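Putative solute-binding component of ABC transporter (Clostridium phytofermentans, PDB 4YS6) probably serves as the carbohydrate-binding component of an ABC transporter, and holds beta-D-glucopyranose in the cleft between its two lobes. Local coordinates at residues 52-57 / 121-126; 134-139 / 320-325; 302-307 / 312-317. All blocks are in the same frame, centred on the assembly; numbering follows the deposited sequence.

Reading from the N terminus, interaction 1 comes first: residues 52-57, on helix 50-64, meet the end of strand 119-123, closing a loop beside the bound glucose. The next strand, 135-139, opens interaction 2, which is not closed until the loop at 320-325 returns to it, after the chain has run through the second sheet and come back. Interaction 3, 302-307 with 312-317, is a short turn-back that lies within that span. Interaction 1 is in series with both. Spatially they touch: D124 bonds to strand 135-139, I121 packs on M304, and Y135 packs on M304 and A314, tying helices 50-64 and 294-309 and the late loop to one sheet.

Interaction 1: 52-57 / 121-126. With NA (sodium ion), chain I; BGC (beta-D-glucopyranose), chain D.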
ATOM      1  N   ASN A  52      -7.069  -6.608   7.287  1.00 15.39           N
ATOM      2  CA  ASN A  52      -7.550  -7.688   8.151  1.00 16.22           C
ATOM      3  C   ASN A  52      -6.412  -8.251   8.995  1.00 16.06           C
ATOM      4  O   ASN A  52      -6.559  -8.485  10.202  1.00 17.14           O
ATOM      5  CB  ASN A  52      -8.190  -8.786   7.323  1.00 14.84           C
ATOM      6  CG  ASN A  52      -9.468  -8.321   6.641  1.00 18.27           C
ATOM      7  OD1 ASN A  52     -10.529  -8.276   7.252  1.00 21.39           O
ATOM      8  ND2 ASN A  52      -9.368  -7.967   5.388  1.00 16.76           N
ATOM      9  N   GLN A  53      -5.271  -8.444   8.352  1.00 13.94           N
ATOM     10  CA  GLN A  53      -4.087  -8.943   9.039  1.00 14.68           C
ATOM     11  C   GLN A  53      -3.465  -7.865   9.918  1.00 13.85           C
ATOM     12  O   GLN A  53      -3.069  -8.147  11.045  1.00 15.55           O
ATOM     13  CB  GLN A  53      -3.067  -9.468   8.043  1.00 14.21           C
ATOM     14  CG  GLN A  53      -3.388 -10.862   7.487  1.00 17.81           C
ATOM     15  CD  GLN A  53      -4.421 -10.821   6.402  1.00 24.67           C
ATOM     16  OE1 GLN A  53      -4.175 -10.270   5.335  1.00 21.03           O
ATOM     17  NE2 GLN A  53      -5.598 -11.386   6.667  1.00 23.92           N
ATOM     18  N   ASP A  54      -3.381  -6.638   9.417  1.00 15.09           N
ATOM     19  CA  ASP A  54      -2.857  -5.544  10.225  1.00 16.60           C
ATOM     20  C   ASP A  54      -3.628  -5.424  11.549  1.00 16.10           C
ATOM     21  O   ASP A  54      -3.032  -5.353  12.623  1.00 15.17           O
ATOM     22  CB  ASP A  54      -2.947  -4.219   9.476  1.00 13.61           C
ATOM     23  CG  ASP A  54      -1.981  -4.115   8.312  1.00 16.04           C
ATOM     24  OD1 ASP A  54      -0.746  -3.951   8.529  1.00 15.70           O
ATOM     25  OD2 ASP A  54      -2.463  -4.166   7.170  1.00 16.76           O
ATOM     26  N   GLY A  55      -4.949  -5.420  11.459  1.00 15.20           N
ATOM     27  CA  GLY A  55      -5.792  -5.221  12.628  1.00 18.57           C
ATOM     28  C   GLY A  55      -5.708  -6.381  13.590  1.00 17.68           C
ATOM     29  O   GLY A  55      -5.597  -6.187  14.799  1.00 17.94           O
ATOM     30  N   SER A  56      -5.761  -7.597  13.056  1.00 14.74           N
ATOM     31  CA  SER A  56      -5.657  -8.785  13.888  1.00 15.42           C
ATOM     32  C   SER A  56      -4.316  -8.871  14.566  1.00 15.63           C
ATOM     33  O   SER A  56      -4.233  -9.262  15.726  1.00 16.65           O
ATOM     34  CB  SER A  56      -5.878 -10.051  13.062  1.00 22.95           C
ATOM     35  OG  SER A  56      -7.240 -10.176  12.729  1.00 34.06           O
ATOM     36  N   ASN A  57      -3.259  -8.541  13.835  1.00 16.51           N
ATOM     37  CA  ASN A  57      -1.928  -8.596  14.411  1.00 18.92           C
ATOM     38  C   ASN A  57      -1.741  -7.499  15.470  1.00 17.63           C
ATOM     39  O   ASN A  57      -1.163  -7.754  16.527  1.00 18.01           O
ATOM     40  CB  ASN A  57      -0.873  -8.504  13.309  1.00 16.84           C
ATOM     41  CG  ASN A  57      -0.824  -9.754  12.450  1.00 24.37           C
ATOM     42  OD1 ASN A  57      -1.039 -10.859  12.933  1.00 27.49           O
ATOM     43  ND2 ASN A  57      -0.497  -9.588  11.183  1.00 21.55           N
ATOM     44  N   ILE A 121      -0.241   7.493  16.587  1.00 12.29           N
ATOM     45  CA  ILE A 121       0.697   6.817  15.699  1.00 12.09           C
ATOM     46  C   ILE A 121      -0.008   6.635  14.366  1.00 14.52           C
ATOM     47  O   ILE A 121      -1.085   6.041  14.293  1.00 12.58           O
ATOM     48  CB  ILE A 121       1.162   5.450  16.278  1.00 12.23           C
ATOM     49  CG1 ILE A 121       1.893   5.648  17.609  1.00 12.70           C
ATOM     50  CG2 ILE A 121       2.065   4.744  15.304  1.00 12.85           C
ATOM     51  CD1 ILE A 121       2.209   4.373  18.331  1.00 19.43           C
ATOM     52  N   ALA A 122       0.586   7.182  13.315  1.00 14.14           N
ATOM     53  CA  ALA A 122       0.109   6.941  11.947  1.00 12.14           C
ATOM     54  C   ALA A 122       0.594   5.571  11.535  1.00 12.11           C
ATOM     55  O   ALA A 122       1.800   5.308  11.544  1.00 12.29           O
ATOM     56  CB  ALA A 122       0.629   7.969  11.007  1.00 11.94           C
ATOM     57  N   TYR A 123      -0.348   4.701  11.182  1.00 12.15           N
ATOM     58  CA  TYR A 123      -0.076   3.325  10.837  1.00 11.02           C
ATOM     59  C   TYR A 123      -0.112   3.165   9.326  1.00 10.73           C
ATOM     60  O   TYR A 123      -1.168   3.335   8.720  1.00 12.52           O
ATOM     61  CB  TYR A 123      -1.123   2.386  11.474  1.00 12.09           C
ATOM     62  CG  TYR A 123      -0.824   0.920  11.283  1.00 13.77           C
ATOM     63  CD1 TYR A 123      -1.154   0.267  10.108  1.00 12.30           C
ATOM     64  CD2 TYR A 123      -0.212   0.196  12.286  1.00 15.40           C
ATOM     65  CE1 TYR A 123      -0.851  -1.081   9.928  1.00 11.72           C
ATOM     66  CE2 TYR A 123       0.095  -1.132  12.131  1.00 14.63           C
ATOM     67  CZ  TYR A 123      -0.222  -1.772  10.966  1.00 17.84           C
ATOM     68  OH  TYR A 123       0.086  -3.104  10.838  1.00 17.43           O
ATOM     69  N   ASP A 124       1.053   2.837   8.761  1.00 10.50           N
ATOM     70  CA  ASP A 124       1.295   2.544   7.348  1.00 10.27           C
ATOM     71  C   ASP A 124       1.154   3.736   6.412  1.00 10.37           C
ATOM     72  O   ASP A 124       2.052   3.956   5.575  1.00 12.90           O
ATOM     73  CB  ASP A 124       0.411   1.424   6.837  1.00 11.85           C
ATOM     74  CG  ASP A 124       0.906   0.902   5.511  1.00 16.99           C
ATOM     75  OD1 ASP A 124       1.810   0.023   5.493  1.00 16.50           O
ATOM     76  OD2 ASP A 124       0.468   1.445   4.480  1.00 15.20           O
ATOM     77  N   ARG A 125       0.051   4.467   6.541  1.00 11.66           N
ATOM     78  CA  ARG A 125      -0.212   5.687   5.780  1.00 10.63           C
ATOM     79  C   ARG A 125       0.029   6.915   6.627  1.00 14.13           C
ATOM     80  O   ARG A 125      -0.363   6.955   7.786  1.00 12.72           O
ATOM     81  CB  ARG A 125      -1.657   5.707   5.297  1.00 11.15           C
ATOM     82  CG  ARG A 125      -1.988   4.504   4.414  1.00 14.37           C
ATOM     83  CD  ARG A 125      -3.484   4.387   4.242  1.00 15.29           C
ATOM     84  NE  ARG A 125      -3.831   3.361   3.244  1.00 12.62           N
ATOM     85  CZ  ARG A 125      -5.077   3.069   2.872  1.00 12.96           C
ATOM     86  NH1 ARG A 125      -6.105   3.676   3.429  1.00 15.16           N
ATOM     87  NH2 ARG A 125      -5.299   2.160   1.934  1.00 14.60           N
ATOM     88  N   LEU A 126       0.657   7.930   6.064  1.00 11.65           N
ATOM     89  CA  LEU A 126       0.951   9.114   6.842  1.00 11.27           C
ATOM     90  C   LEU A 126      -0.297  10.026   6.964  1.00 11.95           C
ATOM     91  O   LEU A 126      -1.030  10.244   6.002  1.00 13.67           O
ATOM     92  CB  LEU A 126       2.136   9.845   6.225  1.00 13.02           C
ATOM     93  CG  LEU A 126       2.691  11.032   7.008  1.00 15.77           C
ATOM     94  CD1 LEU A 126       3.171  10.636   8.386  1.00 17.00           C
ATOM     95  CD2 LEU A 126       3.796  11.731   6.211  1.00 15.60           C
TER
HETATM   96 NA    NA I 408      -8.829 -10.113  11.022  1.00 58.70          NA
HETATM   97  C2  BGC D 403      -0.680   0.291   1.535  1.00 10.88           C
HETATM   98  C3  BGC D 403      -0.673  -0.843   0.562  1.00 12.91           C
HETATM   99  C4  BGC D 403      -2.027  -1.292   0.203  1.00 10.44           C
HETATM  100  C5  BGC D 403      -2.906  -0.164  -0.243  1.00 11.03           C
HETATM  101  C6  BGC D 403      -4.361  -0.548  -0.415  1.00 13.09           C
HETATM  102  C1  BGC D 403      -1.468   1.473   0.936  1.00 12.38           C
HETATM  103  O1  BGC D 403      -1.537   2.482   1.735  1.00 17.69           O
HETATM  104  O2  BGC D 403       0.651   0.709   1.806  1.00 11.78           O
HETATM  105  O3  BGC D 403       0.100  -1.932   1.194  1.00 12.38           O
HETATM  106  O4  BGC D 403      -1.999  -2.226  -0.906  1.00 12.51           O
HETATM  107  O5  BGC D 403      -2.841   0.878   0.776  1.00 12.54           O
HETATM  108  O6  BGC D 403      -4.843  -1.305   0.684  1.00 12.98           O
HETATM  109  O   HOH W   1     -10.794  -9.105  10.091  1.00 48.30           O
HETATM  110  O   HOH W   2      -8.727 -12.050   9.625  1.00 47.96           O
HETATM  111  O   HOH W   3      -9.360  -8.140  12.385  1.00 40.39           O
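D54 and Y123 carry this contact by themselves, through one short hydrogen bond: the Y123 hydroxyl donates to D54, with OH and OD1 2.6 Å apart. The oxygen is met on its anti side, slightly out of the carboxylate plane, while relative to the ring OD1 lies at the edge, near its plane. The two flat groups are nevertheless turned almost perpendicular, at 82°. Y123 has CG anti to its own N (chi1 -174°), which sends the ring from the strand end toward the helix. The tight part is thus narrow but buried, and charge probably reinforces it: R50 forms salt bridges to D54 OD2 and to D124 OD1, bringing the two acids under one guanidinium, which would be expected to ease their mutual repulsion.

Beyond Y123 the chain turns into the sugar pocket. D124 accepts from the glucose, OD2 to O2 2.8 Å, and the extended side chain of R125 presents two N-H groups to the sugar: NE to the anomeric hydroxyl O1 at 2.9 Å and, nearly straight at 173°, NH2 to the ring oxygen O5. The helix also has a looser, wetter flank. There N52 O and S56 OG hold a sodium ion, S56 OG at 2.3 Å and N52 O at a longer 2.9 Å, and three waters are its other ligands here. One of those waters also donates to N52 OD1.

In the periplasmic-binding-protein fold, ligand-binding residues commonly sit at the C-terminal ends of the strands, as D124 and R125 do here. Strand 119-123 lies between strands 95-98 and 135-139, bonded to both through its backbone; W51 and M58 of helix 50-64 and L297 of helix 294-309 pack against the Y123 ring.

Interaction 2: 134-139 / 320-325; sequences SYYATF and KSYDNG
Y322 receives the edge of Y136 on one face of its ring, and this T-shaped pair is the centre of the contact between strand 135-139 and a loop without regular structure. Along that loop, S321 comes first, its hydroxyl hydrogen-bonded to D318 and so turned to the loop itself. Y322 follows and does nearly all the work. The CE2 corner of Y136 stands 3.5 Å above the plane of the Y322 ring, over its centre. The planes of the two rings are inclined at 79°, and their centroids lie 4.9 Å apart. Y136 reaches this position with CG anti to its own backbone N (chi1 179°), extended toward the loop. T138 adds a lighter touch, its CG2 coming 4.4 Å from Y322 CE2.

The phenols are fixed at their polar ends by different partners: Y136 OH and T138 OG1 both hydrogen-bond to D124 O, and Y322 OH is hydrogen-bonded to N141. D323 then folds the chain over in an Asx turn, its OD1 accepting from G325 N at 2.8 Å. Between them N324 is buried, its amide nitrogen bonded to the carbonyls of I127 and S130 and its OD1 accepting from N326 and G327. G325 closes the turn with a positive phi of 104°.

Strand 135-139 is an interior member of the mixed sheet, between strands 119-123 and 331-339. L333 of strand 331-339 touches both T138 and Y322, while helix 294-309 packs against A137 and F139.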
ATOM      1  N   SER A 134       2.402  11.847  16.336  1.00 14.40           N
ATOM      2  CA  SER A 134       3.587  11.639  17.157  1.00 17.26           C
ATOM      3  C   SER A 134       4.668  10.879  16.390  1.00 16.51           C
ATOM      4  O   SER A 134       5.850  11.270  16.370  1.00 15.15           O
ATOM      5  CB  SER A 134       3.225  10.856  18.432  1.00 20.32           C
ATOM      6  OG  SER A 134       2.133  11.463  19.138  1.00 25.02           O
ATOM      7  N   TYR A 135       4.239   9.768  15.803  1.00 13.06           N
ATOM      8  CA  TYR A 135       5.103   8.811  15.116  1.00 12.96           C
ATOM      9  C   TYR A 135       4.413   8.215  13.919  1.00 12.41           C
ATOM     10  O   TYR A 135       3.186   8.259  13.796  1.00 12.47           O
ATOM     11  CB  TYR A 135       5.549   7.668  16.050  1.00 13.18           C
ATOM     12  CG  TYR A 135       6.364   8.150  17.226  1.00 13.83           C
ATOM     13  CD1 TYR A 135       7.727   8.421  17.105  1.00 14.34           C
ATOM     14  CD2 TYR A 135       5.763   8.361  18.449  1.00 15.95           C
ATOM     15  CE1 TYR A 135       8.440   8.915  18.176  1.00 17.45           C
ATOM     16  CE2 TYR A 135       6.481   8.837  19.525  1.00 22.33           C
ATOM     17  CZ  TYR A 135       7.802   9.111  19.383  1.00 19.78           C
ATOM     18  OH  TYR A 135       8.489   9.580  20.464  1.00 23.07           O
ATOM     19  N   TYR A 136       5.230   7.647  13.034  1.00 12.33           N
ATOM     20  CA  TYR A 136       4.778   7.009  11.796  1.00 11.86           C
ATOM     21  C   TYR A 136       5.512   5.676  11.681  1.00 12.75           C
ATOM     22  O   TYR A 136       6.741   5.626  11.788  1.00 12.85           O
ATOM     23  CB  TYR A 136       5.081   7.911  10.607  1.00 11.83           C
ATOM     24  CG  TYR A 136       4.709   7.405   9.234  1.00 11.42           C
ATOM     25  CD1 TYR A 136       3.540   6.709   9.011  1.00 11.06           C
ATOM     26  CD2 TYR A 136       5.539   7.665   8.145  1.00 11.48           C
ATOM     27  CE1 TYR A 136       3.191   6.290   7.726  1.00 11.16           C
ATOM     28  CE2 TYR A 136       5.218   7.257   6.882  1.00 11.53           C
ATOM     29  CZ  TYR A 136       4.062   6.578   6.660  1.00 12.21           C
ATOM     30  OH  TYR A 136       3.774   6.192   5.363  1.00 12.08           O
ATOM     31  N   ALA A 137       4.752   4.607  11.455  1.00 12.53           N
ATOM     32  CA  ALA A 137       5.309   3.281  11.219  1.00 12.01           C
ATOM     33  C   ALA A 137       4.844   2.798   9.877  1.00 13.30           C
ATOM     34  O   ALA A 137       3.645   2.758   9.622  1.00 12.80           O
ATOM     35  CB  ALA A 137       4.866   2.329  12.261  1.00 16.37           C
ATOM     36  N   THR A 138       5.768   2.383   9.026  1.00 11.25           N
ATOM     37  CA  THR A 138       5.382   1.974   7.677  1.00 10.88           C
ATOM     38  C   THR A 138       6.487   1.088   7.079  1.00 11.05           C
ATOM     39  O   THR A 138       7.466   0.767   7.757  1.00 13.47           O
ATOM     40  CB  THR A 138       5.113   3.218   6.818  1.00 10.87           C
ATOM     41  OG1 THR A 138       4.550   2.837   5.558  1.00 14.81           O
ATOM     42  CG2 THR A 138       6.401   3.998   6.603  1.00 15.59           C
ATOM     43  N   PHE A 139       6.292   0.642   5.846  1.00 12.80           N
ATOM     44  CA  PHE A 139       7.369   0.049   5.066  1.00 13.47           C
ATOM     45  C   PHE A 139       8.013   1.158   4.252  1.00 12.27           C
ATOM     46  O   PHE A 139       7.492   2.274   4.157  1.00 15.43           O
ATOM     47  CB  PHE A 139       6.837  -1.103   4.186  1.00 12.44           C
ATOM     48  CG  PHE A 139       6.423  -2.288   4.991  1.00 11.60           C
ATOM     49  CD1 PHE A 139       5.180  -2.318   5.598  1.00 14.91           C
ATOM     50  CD2 PHE A 139       7.285  -3.347   5.187  1.00 15.58           C
ATOM     51  CE1 PHE A 139       4.804  -3.386   6.396  1.00 16.78           C
ATOM     52  CE2 PHE A 139       6.890  -4.422   5.984  1.00 18.19           C
ATOM     53  CZ  PHE A 139       5.667  -4.418   6.592  1.00 15.96           C
ATOM     54  N   LYS A 320      13.669  12.007   8.198  1.00 19.65           N
ATOM     55  CA  LYS A 320      14.089  12.823   7.063  1.00 21.66           C
ATOM     56  C   LYS A 320      13.219  12.611   5.817  1.00 25.58           C
ATOM     57  O   LYS A 320      13.160  13.485   4.943  1.00 22.65           O
ATOM     58  CB  LYS A 320      15.558  12.528   6.725  1.00 31.56           C
ATOM     59  CG  LYS A 320      15.850  11.053   6.460  1.00 28.26           C
ATOM     60  CD  LYS A 320      17.346  10.780   6.334  1.00 33.06           C
ATOM     61  CE  LYS A 320      17.635   9.278   6.347  1.00 42.99           C
ATOM     62  NZ  LYS A 320      19.087   8.989   6.201  1.00 52.68           N
ATOM     63  N   SER A 321      12.528  11.475   5.731  1.00 18.29           N
ATOM     64  CA  SER A 321      11.823  11.131   4.497  1.00 17.27           C
ATOM     65  C   SER A 321      10.377  11.592   4.448  1.00 15.33           C
ATOM     66  O   SER A 321       9.843  11.848   3.364  1.00 18.00           O
ATOM     67  CB  SER A 321      11.825   9.617   4.267  1.00 23.13           C
ATOM     68  OG  SER A 321      13.140   9.139   4.020  1.00 23.42           O
ATOM     69  N   TYR A 322       9.733  11.669   5.608  1.00 13.96           N
ATOM     70  CA  TYR A 322       8.286  11.885   5.643  1.00 14.30           C
ATOM     71  C   TYR A 322       7.925  13.185   6.345  1.00 17.36           C
ATOM     72  O   TYR A 322       7.955  13.290   7.566  1.00 18.41           O
ATOM     73  CB  TYR A 322       7.610  10.692   6.306  1.00 12.50           C
ATOM     74  CG  TYR A 322       7.607   9.488   5.398  1.00 13.18           C
ATOM     75  CD1 TYR A 322       6.712   9.395   4.330  1.00 16.68           C
ATOM     76  CD2 TYR A 322       8.522   8.459   5.563  1.00 13.67           C
ATOM     77  CE1 TYR A 322       6.716   8.296   3.496  1.00 16.35           C
ATOM     78  CE2 TYR A 322       8.518   7.358   4.720  1.00 14.10           C
ATOM     79  CZ  TYR A 322       7.630   7.289   3.691  1.00 17.86           C
ATOM     80  OH  TYR A 322       7.653   6.191   2.860  1.00 20.36           O
ATOM     81  N   ASP A 323       7.607  14.174   5.525  1.00 13.41           N
ATOM     82  CA  ASP A 323       7.081  15.458   5.983  1.00 16.02           C
ATOM     83  C   ASP A 323       5.585  15.409   5.784  1.00 12.66           C
ATOM     84  O   ASP A 323       5.117  15.167   4.663  1.00 16.81           O
ATOM     85  CB  ASP A 323       7.719  16.593   5.183  1.00 22.13           C
ATOM     86  CG  ASP A 323       7.325  17.980   5.676  1.00 34.32           C
ATOM     87  OD1 ASP A 323       6.160  18.197   6.074  1.00 21.53           O
ATOM     88  OD2 ASP A 323       8.205  18.866   5.654  1.00 39.65           O
ATOM     89  N   ASN A 324       4.809  15.580   6.840  1.00 15.53           N
ATOM     90  CA  ASN A 324       3.366  15.425   6.686  1.00 13.77           C
ATOM     91  C   ASN A 324       2.654  16.730   6.348  1.00 17.42           C
ATOM     92  O   ASN A 324       1.429  16.796   6.348  1.00 16.05           O
ATOM     93  CB  ASN A 324       2.757  14.796   7.946  1.00 12.79           C
ATOM     94  CG  ASN A 324       2.456  15.803   9.038  1.00 13.18           C
ATOM     95  OD1 ASN A 324       3.145  16.830   9.202  1.00 15.21           O
ATOM     96  ND2 ASN A 324       1.435  15.492   9.836  1.00 13.47           N
ATOM     97  N   GLY A 325       3.412  17.769   6.049  1.00 16.15           N
ATOM     98  CA  GLY A 325       2.825  19.072   5.754  1.00 21.02           C
ATOM     99  C   GLY A 325       2.980  20.037   6.913  1.00 22.13           C
ATOM    100  O   GLY A 325       3.108  21.241   6.721  1.00 21.54           O
TER

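Interaction 3: 302-307 / 312-317; sequences VKMVDA and GEAPVN. With NA (sodium ion), chain E; NA (sodium ion), chain H.
A307 and A314 meet methyl to methyl, their CB atoms 4.0 Å apart, and A307 CB also presses on the backbone of the returning chain, 3.4 Å from A314 N. One helical turn earlier, M304, a selenomethionine in this crystal, lays its CG against P315 CD at 3.9 Å and against A314 CB. Its CG is anti to the carbonyl carbon (chi1 -62°) and the chain beyond is extended, which carries CE alongside P315 to 3.3 Å from P315 O. On the exposed side of the helix, K303 CB lies against P315 CG at 3.7 Å; the lysine chain crosses the proline at about a right angle, and its ammonium goes on to Q300. At the start of the turn, a sodium ion joins A307 O and G312 O directly, at 2.4 and 2.3 Å respectively, with a water as a further ligand. G312 has backbone angles suited to glycine (phi 131°).

Outside this first shell, Y135 of strand 135-139 packs against M304, A314 and V316, and N317 bonds to strand 331-339. A separate sodium ion sits 2.4 Å from V316 O. One of its water ligands accepts a hydrogen bond from the V316 backbone N.

The chemistry is thus divided. Two alanines let helix 294-309 and the following chain come close, with the selenomethionine and the proline packing beside them. The polar link is made through the metal: the cation draws together two main-chain carbonyl oxygens that would otherwise be expected to repel one another.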
ATOM      1  N   VAL A 302       3.811  -1.786  18.386  1.00 14.98           N
ATOM      2  CA  VAL A 302       3.646  -2.086  19.804  1.00 15.58           C
ATOM      3  C   VAL A 302       4.880  -1.644  20.588  1.00 16.50           C
ATOM      4  O   VAL A 302       4.735  -1.195  21.717  1.00 17.07           O
ATOM      5  CB  VAL A 302       3.337  -3.576  20.032  1.00 18.37           C
ATOM      6  CG1 VAL A 302       3.320  -3.922  21.518  1.00 23.37           C
ATOM      7  CG2 VAL A 302       1.979  -3.908  19.395  1.00 24.00           C
ATOM      8  N   LYS A 303       6.074  -1.729  19.999  1.00 14.89           N
ATOM      9  CA  LYS A 303       7.265  -1.163  20.658  1.00 15.05           C
ATOM     10  C   LYS A 303       7.117   0.347  20.894  1.00 14.91           C
ATOM     11  O   LYS A 303       7.555   0.881  21.940  1.00 16.30           O
ATOM     12  CB  LYS A 303       8.530  -1.424  19.838  1.00 21.56           C
ATOM     13  CG  LYS A 303       8.928  -2.881  19.817  1.00 21.17           C
ATOM     14  CD  LYS A 303      10.148  -3.052  18.952  1.00 24.89           C
ATOM     15  CE  LYS A 303      10.438  -4.512  18.680  1.00 30.52           C
ATOM     16  NZ  LYS A 303      11.581  -4.619  17.733  1.00 38.57           N
HETATM   17  N   MSE A 304       6.531   1.047  19.928  1.00 14.48           N
HETATM   18  CA  MSE A 304       6.265   2.489  20.070  1.00 14.40           C
HETATM   19  C   MSE A 304       5.229   2.745  21.166  1.00 16.28           C
HETATM   20  O   MSE A 304       5.392   3.644  21.976  1.00 15.05           O
HETATM   21  CB  MSE A 304       5.791   3.117  18.748  1.00 15.50           C
HETATM   22  CG  MSE A 304       6.805   3.021  17.672  1.00 13.56           C
HETATM   23 SE   MSE A 304       5.910   3.790  16.083  1.00 26.64          SE
HETATM   24  CE  MSE A 304       7.480   4.149  15.025  1.00 20.84           C
ATOM     25  N   VAL A 305       4.171   1.942  21.202  1.00 14.94           N
ATOM     26  CA  VAL A 305       3.141   2.079  22.223  1.00 15.73           C
ATOM     27  C   VAL A 305       3.738   1.873  23.614  1.00 15.96           C
ATOM     28  O   VAL A 305       3.493   2.657  24.555  1.00 16.86           O
ATOM     29  CB  VAL A 305       2.014   1.084  21.960  1.00 15.48           C
ATOM     30  CG1 VAL A 305       1.013   1.101  23.104  1.00 16.08           C
ATOM     31  CG2 VAL A 305       1.337   1.429  20.653  1.00 14.99           C
ATOM     32  N   ASP A 306       4.551   0.830  23.746  1.00 16.07           N
ATOM     33  CA  ASP A 306       5.226   0.573  25.009  1.00 16.63           C
ATOM     34  C   ASP A 306       6.128   1.747  25.423  1.00 16.91           C
ATOM     35  O   ASP A 306       6.182   2.125  26.600  1.00 17.14           O
ATOM     36  CB  ASP A 306       6.089  -0.686  24.923  1.00 20.22           C
ATOM     37  CG  ASP A 306       5.307  -1.969  25.132  1.00 33.16           C
ATOM     38  OD1 ASP A 306       4.162  -1.942  25.629  1.00 33.01           O
ATOM     39  OD2 ASP A 306       5.876  -3.033  24.813  1.00 37.56           O
ATOM     40  N   ALA A 307       6.863   2.291  24.464  1.00 16.48           N
ATOM     41  CA  ALA A 307       7.779   3.380  24.756  1.00 16.14           C
ATOM     42  C   ALA A 307       6.998   4.573  25.287  1.00 16.31           C
ATOM     43  O   ALA A 307       7.390   5.208  26.274  1.00 16.71           O
ATOM     44  CB  ALA A 307       8.560   3.758  23.516  1.00 18.06           C
ATOM     45  N   GLY A 312      10.392   4.732  27.605  1.00 17.32           N
ATOM     46  CA  GLY A 312      11.441   4.365  26.681  1.00 17.08           C
ATOM     47  C   GLY A 312      11.455   5.182  25.400  1.00 17.33           C
ATOM     48  O   GLY A 312      10.626   6.064  25.182  1.00 18.43           O
ATOM     49  N   GLU A 313      12.445   4.881  24.569  1.00 17.13           N
ATOM     50  CA  GLU A 313      12.595   5.464  23.250  1.00 15.55           C
ATOM     51  C   GLU A 313      11.742   4.714  22.250  1.00 18.13           C
ATOM     52  O   GLU A 313      11.916   3.502  22.073  1.00 17.60           O
ATOM     53  CB  GLU A 313      14.073   5.392  22.846  1.00 21.34           C
ATOM     54  CG  GLU A 313      14.400   5.936  21.476  1.00 27.91           C
ATOM     55  CD  GLU A 313      14.529   7.438  21.457  1.00 44.09           C
ATOM     56  OE1 GLU A 313      14.044   8.107  22.399  1.00 59.95           O
ATOM     57  OE2 GLU A 313      15.115   7.951  20.482  1.00 52.02           O
ATOM     58  N   ALA A 314      10.853   5.419  21.576  1.00 17.03           N
ATOM     59  CA  ALA A 314      10.060   4.796  20.521  1.00 20.01           C
ATOM     60  C   ALA A 314      10.988   4.511  19.353  1.00 17.79           C
ATOM     61  O   ALA A 314      11.695   5.412  18.912  1.00 19.94           O
ATOM     62  CB  ALA A 314       8.911   5.700  20.092  1.00 21.12           C
ATOM     63  N   PRO A 315      10.987   3.273  18.838  1.00 16.80           N
ATOM     64  CA  PRO A 315      11.973   3.009  17.784  1.00 18.73           C
ATOM     65  C   PRO A 315      11.690   3.782  16.504  1.00 18.32           C
ATOM     66  O   PRO A 315      10.599   3.720  15.981  1.00 19.95           O
ATOM     67  CB  PRO A 315      11.838   1.501  17.533  1.00 25.24           C
ATOM     68  CG  PRO A 315      11.146   0.960  18.752  1.00 33.11           C
ATOM     69  CD  PRO A 315      10.268   2.053  19.250  1.00 23.65           C
ATOM     70  N   VAL A 316      12.693   4.496  16.020  1.00 16.26           N
ATOM     71  CA  VAL A 316      12.606   5.188  14.749  1.00 14.64           C
ATOM     72  C   VAL A 316      13.914   4.982  13.999  1.00 13.83           C
ATOM     73  O   VAL A 316      14.991   4.811  14.613  1.00 16.46           O
ATOM     74  CB  VAL A 316      12.298   6.696  14.930  1.00 23.97           C
ATOM     75  CG1 VAL A 316      11.026   6.878  15.738  1.00 25.90           C
ATOM     76  CG2 VAL A 316      13.405   7.420  15.581  1.00 27.36           C
ATOM     77  N   ASN A 317      13.829   4.965  12.680  1.00 14.08           N
ATOM     78  CA  ASN A 317      15.031   4.854  11.868  1.00 14.51           C
ATOM     79  C   ASN A 317      15.055   5.835  10.705  1.00 17.70           C
ATOM     80  O   ASN A 317      15.946   5.786   9.868  1.00 15.31           O
ATOM     81  CB  ASN A 317      15.225   3.411  11.383  1.00 17.35           C
ATOM     82  CG  ASN A 317      14.144   2.933  10.444  1.00 16.13           C
ATOM     83  OD1 ASN A 317      13.270   3.693  10.012  1.00 13.60           O
ATOM     84  ND2 ASN A 317      14.197   1.647  10.118  1.00 17.82           N
TER
HETATM   85 NA    NA E 404       8.732   7.145  25.975  1.00 18.93          NA
HETATM   86 NA    NA H 407      16.419   4.194  16.392  1.00 36.99          NA
HETATM   87  O   HOH W   4      15.016   4.888  18.022  1.00 24.28           O
HETATM   88  O   HOH W   5       8.347   7.843  23.801  1.00 24.12           O
HETATM   89  O   HOH W   6      17.819   2.808  14.484  1.00 51.48           O
HETATM   90  O   HOH W   7      15.659   2.029  16.457  1.00 36.59           O